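Local coordinates for microcompartments protein (Desulfitobacterium hafniense, PDB 3NWG) that probably builds part of the protein shell of a bacterial microcompartment, as a subunit with two BMC domains in tandem, at residues I99-S104 / M163-V168; D70-P75 / S107-A112; D113-T118 / E148-A153; V121-I126 / S136-T141; V37-Y42 / M130-K135. All blocks are in the same frame, centred on the assembly; numbering follows the deposited sequence.

Contact 1: residues I99-S104 / M163-V168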
# COMPACT_ATOMS: atom_id res chain seq x y z
N ILE A 99 -10.32 22.61 -11.94
CA ILE A 99 -9.95 22.35 -10.55
C ILE A 99 -10.33 23.56 -9.70
O ILE A 99 -9.96 24.69 -10.05
CB ILE A 99 -8.42 22.10 -10.37
CG1 ILE A 99 -7.90 21.07 -11.39
CG2 ILE A 99 -8.12 21.68 -8.94
CD1 ILE A 99 -6.34 21.00 -11.50
N ILE A 100 -11.06 23.32 -8.62
CA ILE A 100 -11.34 24.36 -7.63
C ILE A 100 -10.72 23.98 -6.29
O ILE A 100 -10.85 22.84 -5.85
CB ILE A 100 -12.85 24.62 -7.44
CG1 ILE A 100 -13.50 24.92 -8.79
CG2 ILE A 100 -13.09 25.76 -6.44
CD1 ILE A 100 -15.01 24.89 -8.77
N GLU A 101 -10.08 24.95 -5.65
CA GLU A 101 -9.35 24.69 -4.43
C GLU A 101 -9.71 25.77 -3.40
O GLU A 101 -9.56 26.96 -3.68
CB GLU A 101 -7.85 24.66 -4.74
CG GLU A 101 -6.89 24.40 -3.58
CD GLU A 101 -5.44 24.80 -3.95
OE1 GLU A 101 -5.24 25.39 -5.04
OE2 GLU A 101 -4.50 24.55 -3.17
N THR A 102 -10.20 25.33 -2.24
CA THR A 102 -10.70 26.22 -1.18
C THR A 102 -10.03 25.92 0.16
O THR A 102 -9.49 24.82 0.37
CB THR A 102 -12.26 26.14 -0.97
OG1 THR A 102 -12.61 24.86 -0.44
CG2 THR A 102 -13.04 26.38 -2.25
N PHE A 103 -10.11 26.91 1.06
CA PHE A 103 -9.51 26.86 2.39
C PHE A 103 -10.30 26.03 3.42
O PHE A 103 -9.77 25.69 4.48
CB PHE A 103 -9.31 28.29 2.91
CG PHE A 103 -8.11 29.01 2.32
CD1 PHE A 103 -6.81 28.57 2.58
CD2 PHE A 103 -8.29 30.14 1.52
CE1 PHE A 103 -5.70 29.22 2.04
CE2 PHE A 103 -7.17 30.82 0.96
CZ PHE A 103 -5.88 30.35 1.23
N SER A 104 -11.56 25.72 3.11
CA SER A 104 -12.42 24.97 4.04
C SER A 104 -13.20 23.88 3.32
O SER A 104 -13.54 24.02 2.13
CB SER A 104 -13.40 25.92 4.73
OG SER A 104 -14.63 26.00 4.02
N MSE A 163 -12.85 32.37 0.94
CA MSE A 163 -12.55 30.96 1.19
C MSE A 163 -11.85 30.29 -0.00
O MSE A 163 -11.46 29.12 0.09
CB MSE A 163 -13.85 30.20 1.49
CG MSE A 163 -14.39 30.36 2.90
SE MSE A 163 -13.17 29.60 4.20
CE MSE A 163 -12.36 31.29 4.80
N LEU A 164 -11.70 31.02 -1.11
CA LEU A 164 -11.20 30.47 -2.37
C LEU A 164 -9.69 30.63 -2.51
O LEU A 164 -9.16 31.75 -2.48
CB LEU A 164 -11.93 31.13 -3.55
CG LEU A 164 -11.55 30.99 -5.05
CD1 LEU A 164 -10.45 31.95 -5.47
CD2 LEU A 164 -11.22 29.55 -5.46
N VAL A 165 -9.00 29.49 -2.65
CA VAL A 165 -7.55 29.50 -2.87
C VAL A 165 -7.29 29.86 -4.33
O VAL A 165 -6.61 30.83 -4.63
CB VAL A 165 -6.87 28.15 -2.49
CG1 VAL A 165 -5.35 28.18 -2.80
CG2 VAL A 165 -7.15 27.77 -1.01
N ASP A 166 -7.86 29.06 -5.24
CA ASP A 166 -7.72 29.33 -6.64
C ASP A 166 -8.42 28.27 -7.49
O ASP A 166 -8.94 27.28 -6.96
CB ASP A 166 -6.23 29.45 -7.02
CG ASP A 166 -5.95 30.60 -8.00
OD1 ASP A 166 -6.77 30.84 -8.91
OD2 ASP A 166 -4.90 31.26 -7.85
N LYS A 167 -8.46 28.51 -8.80
CA LYS A 167 -9.03 27.59 -9.78
C LYS A 167 -8.30 27.68 -11.11
O LYS A 167 -7.63 28.67 -11.40
CB LYS A 167 -10.52 27.84 -10.01
CG LYS A 167 -11.01 29.27 -9.79
CD LYS A 167 -10.56 30.29 -10.80
CE LYS A 167 -10.69 31.67 -10.18
NZ LYS A 167 -10.06 32.71 -11.03
N VAL A 168 -8.42 26.63 -11.92
CA VAL A 168 -7.83 26.59 -13.24
C VAL A 168 -8.77 25.80 -14.14
O VAL A 168 -9.45 24.88 -13.68
CB VAL A 168 -6.40 25.96 -13.25
CG1 VAL A 168 -5.46 26.71 -12.32
CG2 VAL A 168 -6.42 24.48 -12.91
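I99 and V168 exchange a pair of backbone hydrogen bonds where strands 96-102 and 164-170 run antiparallel at the edge of the second BMC sheet. The register slips at E101. Its carbonyl oxygen accepts from V165 N at 2.8 Å and from D166 N at 3.1 Å, the mark of a classic beta bulge. E101 N is bonded in turn to D166 O. Past the bulge, F103 N reaches M163 O in a nearly straight bond (171°), which carries the pairing into the turn beyond the strand.

Side-chain packing comes next. The bulge aims V165 at the neighbouring strand. V165 CG2 stands over the centre of the F103 ring, 3.4 Å from its centroid, in a CH-pi contact. V165 CG1 lies anti to the backbone N (chi1 177°) and meets E101 CD at 3.6 Å. At the far end I99 and V168 lie side by side. At the near end the selenium of selenomethionine M163 packs on S104 CB at 3.7 Å. S104 is the N-cap residue of helix 105-117, and its OG bonds to S107 OG.

E101 extends past V165 to the second subunit, where its OE2 accepts a hydrogen bond from I13 N. With an alanine here, that backbone N-H would probably be left without its acceptor and V165 CG1 without the carboxylate beside it. The chemistry is thus mixed: backbone bonds fix the strands, while the bulge places one valine with one methyl on an aromatic face and the other beside a carboxylate that bonds across the subunit boundary.

Contact 2: residues D70-P75 / S107-A112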
# COMPACT_ATOMS: atom_id res chain seq x y z
N ASP A 70 -16.33 23.48 13.31
CA ASP A 70 -17.30 23.81 12.29
C ASP A 70 -18.32 22.67 12.14
O ASP A 70 -17.99 21.48 12.28
CB ASP A 70 -16.59 24.08 10.95
CG ASP A 70 -17.45 24.88 9.95
OD1 ASP A 70 -18.43 25.56 10.36
OD2 ASP A 70 -17.12 24.82 8.74
N ASP A 71 -19.57 23.06 11.87
CA ASP A 71 -20.63 22.15 11.47
C ASP A 71 -21.32 22.79 10.28
O ASP A 71 -21.46 24.01 10.23
CB ASP A 71 -21.64 21.97 12.60
CG ASP A 71 -22.23 23.31 13.08
OD1 ASP A 71 -21.53 24.06 13.80
OD2 ASP A 71 -23.40 23.61 12.73
N PHE A 72 -21.74 21.98 9.32
CA PHE A 72 -22.30 22.48 8.08
C PHE A 72 -23.27 21.47 7.48
O PHE A 72 -23.06 20.26 7.60
CB PHE A 72 -21.17 22.80 7.09
CG PHE A 72 -21.65 23.14 5.70
CD1 PHE A 72 -22.18 24.40 5.42
CD2 PHE A 72 -21.60 22.19 4.69
CE1 PHE A 72 -22.65 24.71 4.15
CE2 PHE A 72 -22.07 22.49 3.41
CZ PHE A 72 -22.59 23.75 3.14
N ILE A 73 -24.31 21.97 6.82
CA ILE A 73 -25.29 21.13 6.11
C ILE A 73 -25.65 21.72 4.75
O ILE A 73 -26.00 22.90 4.64
CB ILE A 73 -26.58 20.92 6.93
CG1 ILE A 73 -26.32 20.04 8.15
CG2 ILE A 73 -27.69 20.32 6.04
CD1 ILE A 73 -27.39 20.14 9.19
N LEU A 74 -25.56 20.88 3.72
CA LEU A 74 -25.94 21.28 2.36
C LEU A 74 -27.04 20.36 1.86
O LEU A 74 -26.79 19.21 1.52
CB LEU A 74 -24.72 21.27 1.42
CG LEU A 74 -24.68 21.97 0.04
CD1 LEU A 74 -25.19 21.09 -1.07
CD2 LEU A 74 -25.39 23.33 0.01
N PRO A 75 -28.27 20.88 1.83
CA PRO A 75 -29.45 20.17 1.35
C PRO A 75 -29.47 20.03 -0.17
O PRO A 75 -28.98 20.91 -0.89
CB PRO A 75 -30.60 21.08 1.78
CG PRO A 75 -29.99 22.44 1.77
CD PRO A 75 -28.62 22.21 2.35
N SER A 107 -16.82 25.19 2.15
CA SER A 107 -16.77 25.92 0.90
C SER A 107 -16.47 24.97 -0.26
O SER A 107 -17.04 25.12 -1.34
CB SER A 107 -15.76 27.05 0.95
OG SER A 107 -14.54 26.56 1.46
N LEU A 108 -15.62 23.98 -0.06
CA LEU A 108 -15.43 23.02 -1.14
C LEU A 108 -16.73 22.29 -1.51
O LEU A 108 -17.07 22.18 -2.69
CB LEU A 108 -14.32 22.01 -0.88
CG LEU A 108 -14.09 21.33 -2.23
CD1 LEU A 108 -13.15 22.14 -3.12
CD2 LEU A 108 -13.68 19.89 -2.11
N ILE A 109 -17.46 21.78 -0.51
CA ILE A 109 -18.69 21.06 -0.81
C ILE A 109 -19.63 21.96 -1.60
O ILE A 109 -20.16 21.53 -2.63
CB ILE A 109 -19.38 20.55 0.46
CG1 ILE A 109 -18.61 19.34 1.01
CG2 ILE A 109 -20.82 20.15 0.19
CD1 ILE A 109 -18.79 19.16 2.51
N VAL A 110 -19.80 23.19 -1.13
CA VAL A 110 -20.66 24.16 -1.82
C VAL A 110 -20.20 24.34 -3.29
O VAL A 110 -21.03 24.30 -4.21
CB VAL A 110 -20.68 25.53 -1.10
CG1 VAL A 110 -21.25 26.59 -2.01
CG2 VAL A 110 -21.50 25.46 0.15
N ALA A 111 -18.89 24.50 -3.49
CA ALA A 111 -18.33 24.75 -4.82
C ALA A 111 -18.49 23.55 -5.74
O ALA A 111 -18.89 23.71 -6.90
CB ALA A 111 -16.88 25.13 -4.71
N ALA A 112 -18.16 22.36 -5.24
CA ALA A 112 -18.34 21.14 -6.00
C ALA A 112 -19.81 20.97 -6.39
O ALA A 112 -20.11 20.65 -7.53
CB ALA A 112 -17.84 19.93 -5.22
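F72 puts the far end of its ring over the side of helix 105-117, where CZ meets V110 CG2 at 3.6 Å. This is strand-on-helix packing between the two BMC domains of the chain. Strand 68-74 is an outermost strand of the first four-stranded sheet, and the helix belongs to the second domain. The two short segments run nearly parallel, 11° apart, with their axes 9.5 Å from each other. That spacing leaves the whole contact to side chains.

F72 CG is anti to the backbone N (chi1 171°), and the ring extends from the strand toward the helix. The ring and V110 cross at about a right angle, and the methyl comes to the ring obliquely. I109 uses its CG2 branch at the ring edge, 4.2 Å from F72 CE2. F72 and I109 run antiparallel alongside one another.

L74, two residues on, points to the same side of the strand and adds to the apolar patch. Its CD2 is at the limit of contact with V110 CG2, at 4.4 Å. Apolar neighbours extend the patch: I5 of strand 4-10 touches both L74 and I109, and A106 lies against F72. I73 points away from this helix and packs on V53 and V57 of helix 50-64, so the strand has a helix on each of its faces. One methyl is shared by both strand residues: I109 CG2 touches the F72 ring edge and also lies 4.2 Å from L74 CB.

Contact 3: residues D113-T118 / E148-A153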
# COMPACT_ATOMS: atom_id res chain seq x y z
N ASP A 113 -20.72 21.22 -5.45
CA ASP A 113 -22.14 21.02 -5.66
C ASP A 113 -22.67 22.02 -6.68
O ASP A 113 -23.42 21.65 -7.59
CB ASP A 113 -22.91 21.10 -4.34
CG ASP A 113 -24.42 20.94 -4.51
OD1 ASP A 113 -24.90 19.83 -4.86
OD2 ASP A 113 -25.14 21.96 -4.29
N THR A 114 -22.26 23.27 -6.55
CA THR A 114 -22.64 24.28 -7.53
C THR A 114 -22.03 23.93 -8.91
O THR A 114 -22.71 24.02 -9.93
CB THR A 114 -22.26 25.70 -7.07
OG1 THR A 114 -23.03 26.04 -5.90
CG2 THR A 114 -22.56 26.74 -8.16
N ALA A 115 -20.78 23.50 -8.93
CA ALA A 115 -20.16 23.10 -10.19
C ALA A 115 -20.98 22.00 -10.85
O ALA A 115 -21.38 22.15 -11.99
CB ALA A 115 -18.70 22.67 -9.98
N ALA A 116 -21.24 20.92 -10.14
CA ALA A 116 -21.98 19.79 -10.72
C ALA A 116 -23.38 20.17 -11.18
O ALA A 116 -23.91 19.58 -12.13
CB ALA A 116 -22.03 18.64 -9.74
N LYS A 117 -23.98 21.16 -10.54
CA LYS A 117 -25.35 21.52 -10.85
C LYS A 117 -25.46 22.35 -12.12
O LYS A 117 -26.55 22.48 -12.69
CB LYS A 117 -26.00 22.24 -9.67
CG LYS A 117 -26.58 21.30 -8.65
CD LYS A 117 -26.93 22.04 -7.36
CE LYS A 117 -27.72 21.14 -6.42
NZ LYS A 117 -27.77 21.64 -5.01
N THR A 118 -24.35 22.91 -12.57
CA THR A 118 -24.38 23.75 -13.76
C THR A 118 -23.89 22.97 -14.99
O THR A 118 -22.75 22.53 -15.06
CB THR A 118 -23.61 25.10 -13.58
OG1 THR A 118 -22.20 24.90 -13.72
CG2 THR A 118 -23.89 25.75 -12.22
N GLU A 148 -15.65 25.67 -18.19
CA GLU A 148 -15.38 27.07 -17.91
C GLU A 148 -16.49 27.73 -17.11
O GLU A 148 -16.21 28.56 -16.23
CB GLU A 148 -15.20 27.86 -19.21
CG GLU A 148 -13.83 27.74 -19.86
CD GLU A 148 -12.75 28.54 -19.13
OE1 GLU A 148 -13.04 29.06 -18.02
OE2 GLU A 148 -11.62 28.63 -19.67
N SER A 149 -17.74 27.40 -17.41
CA SER A 149 -18.85 28.11 -16.79
C SER A 149 -19.29 27.39 -15.54
O SER A 149 -19.97 27.96 -14.69
CB SER A 149 -20.02 28.25 -17.77
OG SER A 149 -20.54 26.98 -18.09
N SER A 150 -18.87 26.14 -15.43
CA SER A 150 -19.09 25.35 -14.24
C SER A 150 -18.11 25.72 -13.12
O SER A 150 -18.50 25.76 -11.95
CB SER A 150 -18.97 23.87 -14.57
OG SER A 150 -19.49 23.11 -13.52
N VAL A 151 -16.85 25.99 -13.45
CA VAL A 151 -15.98 26.46 -12.39
C VAL A 151 -16.21 27.92 -12.02
O VAL A 151 -16.02 28.29 -10.87
CB VAL A 151 -14.44 26.11 -12.54
CG1 VAL A 151 -14.18 24.88 -13.41
CG2 VAL A 151 -13.62 27.33 -12.94
N ALA A 152 -16.66 28.74 -12.97
CA ALA A 152 -16.92 30.15 -12.68
C ALA A 152 -18.07 30.26 -11.67
O ALA A 152 -18.01 31.08 -10.75
CB ALA A 152 -17.24 30.92 -13.95
N ALA A 153 -19.08 29.41 -11.86
CA ALA A 153 -20.23 29.31 -10.96
C ALA A 153 -19.83 28.67 -9.63
O ALA A 153 -20.16 29.18 -8.56
CB ALA A 153 -21.36 28.53 -11.61
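Helices 105-117 and 144-160 run roughly antiparallel, at 148° between the short segments, and approach to 7.8 Å between axes where A115 and S150 face each other with CA atoms 4.8 Å apart. Small side chains meet at this crossing. A115 CB lies against S150 OG at 3.7 Å. The S150 hydroxyl is anti to the backbone N (chi1 -166°), which carries it across to the end of the first helix. There it forms a weak hydrogen bond with T118 OG1, 3.3 Å from S150 OG; either hydroxyl could be the donor. V121 packs on S150 as well.

The methyl groups form a second patch, one turn further along helix 144-160. T118 sends its two branches to different partners. OG1 turns to S150, while CG2 rests on A153 CB at 3.8 Å. T114 CG2 comes to the same alanine methyl at 4.1 Å. It lies closer still to the carbonyl oxygen, with T114 CG2 3.4 Å from A153 O. The T114 hydroxyl points elsewhere and bonds to V110 O within its own helix.

Elsewhere on this helix, the D113-K117 salt bridge also bonds H78 N and N76 O and ties it to the loop that follows strand 68-74.

The arrangement is that of the BMC fold. Two antiparallel helices pack side by side, with alanine and serine at their closest point, over one face of a four-stranded antiparallel sheet.

Contact 4: residues V121-I126 / S136-T141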
# COMPACT_ATOMS: atom_id res chain seq x y z
N VAL A 121 -20.95 18.50 -16.80
CA VAL A 121 -19.61 18.13 -16.35
C VAL A 121 -19.75 16.83 -15.57
O VAL A 121 -20.85 16.44 -15.20
CB VAL A 121 -18.95 19.24 -15.46
CG1 VAL A 121 -18.58 20.47 -16.29
CG2 VAL A 121 -19.86 19.63 -14.30
N ASP A 122 -18.63 16.15 -15.34
CA ASP A 122 -18.58 15.06 -14.38
C ASP A 122 -17.47 15.39 -13.41
O ASP A 122 -16.36 15.68 -13.83
CB ASP A 122 -18.33 13.72 -15.07
CG ASP A 122 -19.50 13.28 -15.95
OD1 ASP A 122 -20.58 12.91 -15.41
OD2 ASP A 122 -19.35 13.32 -17.20
N LEU A 123 -17.77 15.38 -12.11
CA LEU A 123 -16.72 15.56 -11.09
C LEU A 123 -15.80 14.37 -11.18
O LEU A 123 -16.26 13.25 -11.42
CB LEU A 123 -17.31 15.69 -9.68
CG LEU A 123 -18.37 16.76 -9.35
CD1 LEU A 123 -18.60 16.81 -7.86
CD2 LEU A 123 -18.01 18.15 -9.85
N VAL A 124 -14.51 14.60 -11.04
CA VAL A 124 -13.53 13.52 -11.18
C VAL A 124 -13.07 13.04 -9.80
O VAL A 124 -13.11 11.84 -9.52
CB VAL A 124 -12.33 13.91 -12.07
CG1 VAL A 124 -11.38 12.75 -12.22
CG2 VAL A 124 -12.82 14.36 -13.43
N GLU A 125 -12.64 13.97 -8.95
CA GLU A 125 -12.32 13.65 -7.56
C GLU A 125 -12.46 14.83 -6.62
O GLU A 125 -12.42 16.00 -7.03
CB GLU A 125 -10.93 13.00 -7.43
CG GLU A 125 -9.73 13.94 -7.42
CD GLU A 125 -8.41 13.19 -7.23
OE1 GLU A 125 -7.32 13.83 -7.27
OE2 GLU A 125 -8.44 11.95 -7.04
N ILE A 126 -12.66 14.51 -5.35
CA ILE A 126 -12.68 15.49 -4.28
C ILE A 126 -11.64 15.09 -3.25
O ILE A 126 -11.53 13.92 -2.88
CB ILE A 126 -14.09 15.58 -3.65
CG1 ILE A 126 -15.05 16.26 -4.63
CG2 ILE A 126 -14.03 16.32 -2.32
CD1 ILE A 126 -16.52 16.30 -4.20
N SER A 136 -8.84 21.93 0.41
CA SER A 136 -9.54 20.87 -0.25
C SER A 136 -9.66 21.25 -1.71
O SER A 136 -9.52 22.43 -2.06
CB SER A 136 -10.92 20.68 0.40
OG SER A 136 -10.82 20.46 1.79
N PHE A 137 -9.90 20.27 -2.58
CA PHE A 137 -10.12 20.56 -3.98
C PHE A 137 -11.02 19.59 -4.74
O PHE A 137 -11.15 18.43 -4.35
CB PHE A 137 -8.80 20.81 -4.72
CG PHE A 137 -7.97 19.58 -4.91
CD1 PHE A 137 -6.92 19.30 -4.03
CD2 PHE A 137 -8.20 18.73 -6.00
CE1 PHE A 137 -6.12 18.17 -4.22
CE2 PHE A 137 -7.41 17.59 -6.20
CZ PHE A 137 -6.37 17.31 -5.31
N VAL A 138 -11.64 20.10 -5.80
CA VAL A 138 -12.46 19.31 -6.71
C VAL A 138 -11.92 19.44 -8.13
O VAL A 138 -11.50 20.53 -8.55
CB VAL A 138 -13.97 19.67 -6.62
CG1 VAL A 138 -14.23 21.12 -6.97
CG2 VAL A 138 -14.82 18.75 -7.49
N THR A 139 -11.88 18.32 -8.85
CA THR A 139 -11.57 18.32 -10.28
C THR A 139 -12.79 17.82 -11.05
O THR A 139 -13.55 16.98 -10.55
CB THR A 139 -10.37 17.43 -10.64
OG1 THR A 139 -10.65 16.07 -10.28
CG2 THR A 139 -9.08 17.90 -9.95
N LEU A 140 -12.98 18.35 -12.25
CA LEU A 140 -14.06 17.96 -13.13
C LEU A 140 -13.67 18.04 -14.61
O LEU A 140 -12.72 18.73 -14.96
CB LEU A 140 -15.34 18.75 -12.82
CG LEU A 140 -15.50 20.28 -12.62
CD1 LEU A 140 -14.43 20.95 -11.78
CD2 LEU A 140 -15.66 21.00 -13.93
N THR A 141 -14.38 17.32 -15.47
CA THR A 141 -14.19 17.43 -16.91
C THR A 141 -15.49 17.61 -17.66
O THR A 141 -16.57 17.44 -17.11
CB THR A 141 -13.49 16.21 -17.52
OG1 THR A 141 -14.09 15.01 -17.01
CG2 THR A 141 -12.06 16.22 -17.19
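L123 and L140 face each other across a beta hairpin, strand 122-127 against strand 136-142, in the sheet of the second BMC domain. L123 reaches slantwise across L140. L123 CD2 touches L140 CB and V138 CG2, each at 4.0 Å. On the same face I126 and V138 stand next to each other, both leaning in one direction, with I126 CG1 3.8 Å from V138 CG2. This face is buried: L108 of helix 105-117 and V81 of helix 79-85 both lie on I126.

The other face is more polar. E125 runs out extended beyond CG and crosses F137 obliquely. Its OE1 comes to the ring edge, 3.9 Å from F137 CE2, with carboxylate and ring planes 59° apart. I13 of the second subunit packs on the same ring.

V124 and E125 both stand opposite T139, a classic beta bulge. V124 N bonds T139 O, and T139 N bonds E125 O at 3.0 Å. D122 and T141 pair regularly beyond it. The T139 hydroxyl sits between its backbone N and carbonyl carbon (chi1 61°), which turns it to the bulge: OG1 takes a weak hydrogen bond from E125 N at 3.2 Å.

Contact 5: residues V37-Y42 / M130-K135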
# COMPACT_ATOMS: atom_id res chain seq x y z
N VAL A 37 -7.79 15.21 9.94
CA VAL A 37 -7.20 16.03 8.88
C VAL A 37 -6.07 16.88 9.47
O VAL A 37 -5.48 16.48 10.49
CB VAL A 37 -8.24 16.83 8.02
CG1 VAL A 37 -9.34 15.90 7.49
CG2 VAL A 37 -8.81 18.03 8.77
N CYS A 38 -5.75 18.01 8.83
CA CYS A 38 -4.70 18.93 9.32
C CYS A 38 -4.80 19.13 10.85
O CYS A 38 -5.88 18.91 11.43
CB CYS A 38 -4.76 20.28 8.57
SG CYS A 38 -5.79 21.60 9.36
N PRO A 39 -3.70 19.59 11.48
CA PRO A 39 -3.56 19.54 12.95
C PRO A 39 -4.65 20.32 13.70
O PRO A 39 -4.91 21.49 13.37
CB PRO A 39 -2.20 20.22 13.17
CG PRO A 39 -2.14 21.24 12.07
CD PRO A 39 -2.71 20.50 10.88
N GLY A 40 -5.32 19.69 14.67
CA GLY A 40 -5.30 18.24 14.85
C GLY A 40 -6.71 17.74 14.58
O GLY A 40 -7.13 16.69 15.11
N LYS A 41 -7.41 18.49 13.73
CA LYS A 41 -8.81 18.27 13.35
C LYS A 41 -9.20 16.83 13.09
O LYS A 41 -8.40 16.04 12.60
CB LYS A 41 -9.15 19.08 12.10
CG LYS A 41 -9.49 20.54 12.35
CD LYS A 41 -9.11 21.44 11.15
CE LYS A 41 -10.08 21.33 9.96
NZ LYS A 41 -9.67 22.20 8.82
N TYR A 42 -10.45 16.53 13.40
CA TYR A 42 -11.11 15.33 12.97
C TYR A 42 -12.37 15.78 12.27
O TYR A 42 -13.07 16.69 12.74
CB TYR A 42 -11.46 14.47 14.16
CG TYR A 42 -11.81 13.04 13.80
CD1 TYR A 42 -10.81 12.08 13.65
CD2 TYR A 42 -13.13 12.64 13.61
CE1 TYR A 42 -11.11 10.78 13.33
CE2 TYR A 42 -13.45 11.34 13.29
CZ TYR A 42 -12.42 10.41 13.14
OH TYR A 42 -12.71 9.10 12.83
N MSE A 130 -5.52 17.42 2.99
CA MSE A 130 -5.30 15.96 2.99
C MSE A 130 -3.87 15.72 3.50
O MSE A 130 -3.18 14.79 3.05
CB MSE A 130 -5.44 15.33 1.58
CG MSE A 130 -6.04 16.21 0.46
SE MSE A 130 -4.86 17.57 -0.40
CE MSE A 130 -3.31 16.46 -0.89
N GLY A 131 -3.42 16.57 4.42
CA GLY A 131 -2.02 16.56 4.88
C GLY A 131 -1.12 17.50 4.07
O GLY A 131 -0.28 17.03 3.29
N ILE A 132 -1.26 18.82 4.25
CA ILE A 132 -2.24 19.45 5.17
C ILE A 132 -2.84 20.76 4.58
O ILE A 132 -3.62 20.72 3.61
CB ILE A 132 -1.70 19.62 6.66
CG1 ILE A 132 -0.20 20.00 6.69
CG2 ILE A 132 -1.94 18.36 7.49
CD1 ILE A 132 0.09 21.36 7.31
N GLY A 133 -2.46 21.91 5.16
CA GLY A 133 -3.03 23.22 4.80
C GLY A 133 -4.47 23.39 5.27
O GLY A 133 -4.86 24.48 5.72
N GLY A 134 -5.25 22.30 5.19
CA GLY A 134 -6.71 22.33 5.38
C GLY A 134 -7.41 22.52 4.04
O GLY A 134 -8.66 22.50 3.96
N LYS A 135 -6.59 22.70 3.00
CA LYS A 135 -7.03 22.95 1.63
C LYS A 135 -7.69 21.72 1.04
O LYS A 135 -7.19 20.60 1.14
CB LYS A 135 -5.84 23.35 0.73
CG LYS A 135 -5.28 24.76 0.95
CD LYS A 135 -4.10 25.01 0.02
CE LYS A 135 -3.50 26.40 0.24
NZ LYS A 135 -2.15 26.56 -0.39
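Two irregular loops meet here, closest at C38 and I132, whose CA atoms are 4.9 Å apart. Each joins the second and third strands of its own BMC domain: residues 37-42 lie between strands 29-36 and 42-48, and residues 130-135 between strands 122-127 and 136-142. In the BMC fold this loop typically lines the central pore of the assembly. The surroundings are consistent with that. I132 also packs on P39 of the second subunit, and P39 on I132 of the third, so loops from the two domains follow one another from subunit to subunit.

The touch is apolar and small. I132 points at the first loop and uses its CG2 branch. That methyl lies over C38, 3.4 Å from C38 CA and 3.6 Å from C38 CB. The same CG2 reaches P39 CD at 4.1 Å, and the proline ring and I132 cross at about a right angle.

Glycines shape the second loop. G133 has positive phi (71°), which favours glycine. At G134 the backbone angles would press a side chain against the carbonyl oxygen of G133, which favours glycine again. C38 SG rests 4.1 Å from G134 CA.

Overall arrangement
Contacts 1, 3 and 4 all lie in the second BMC domain, with centres 10 to 13 Å apart. Contacts 1 and 4 share its sheet, as strands 96-102 and 136-142 are neighbours. Contact 3 joins the two helices that cover that sheet. Along the chain contact 4 nests inside contact 3, and contact 3 inside contact 1. Contacts 2 and 5 instead join the two domains. Contact 2 shares helix 105-117 with contact 3. Contact 5 is at the loops, its centre about 26 Å from that of contact 3, on the opposite side of the chain's centre. Contacts 1, 4 and 5 touch the second subunit, consistent with a shell tile built from tandem domains.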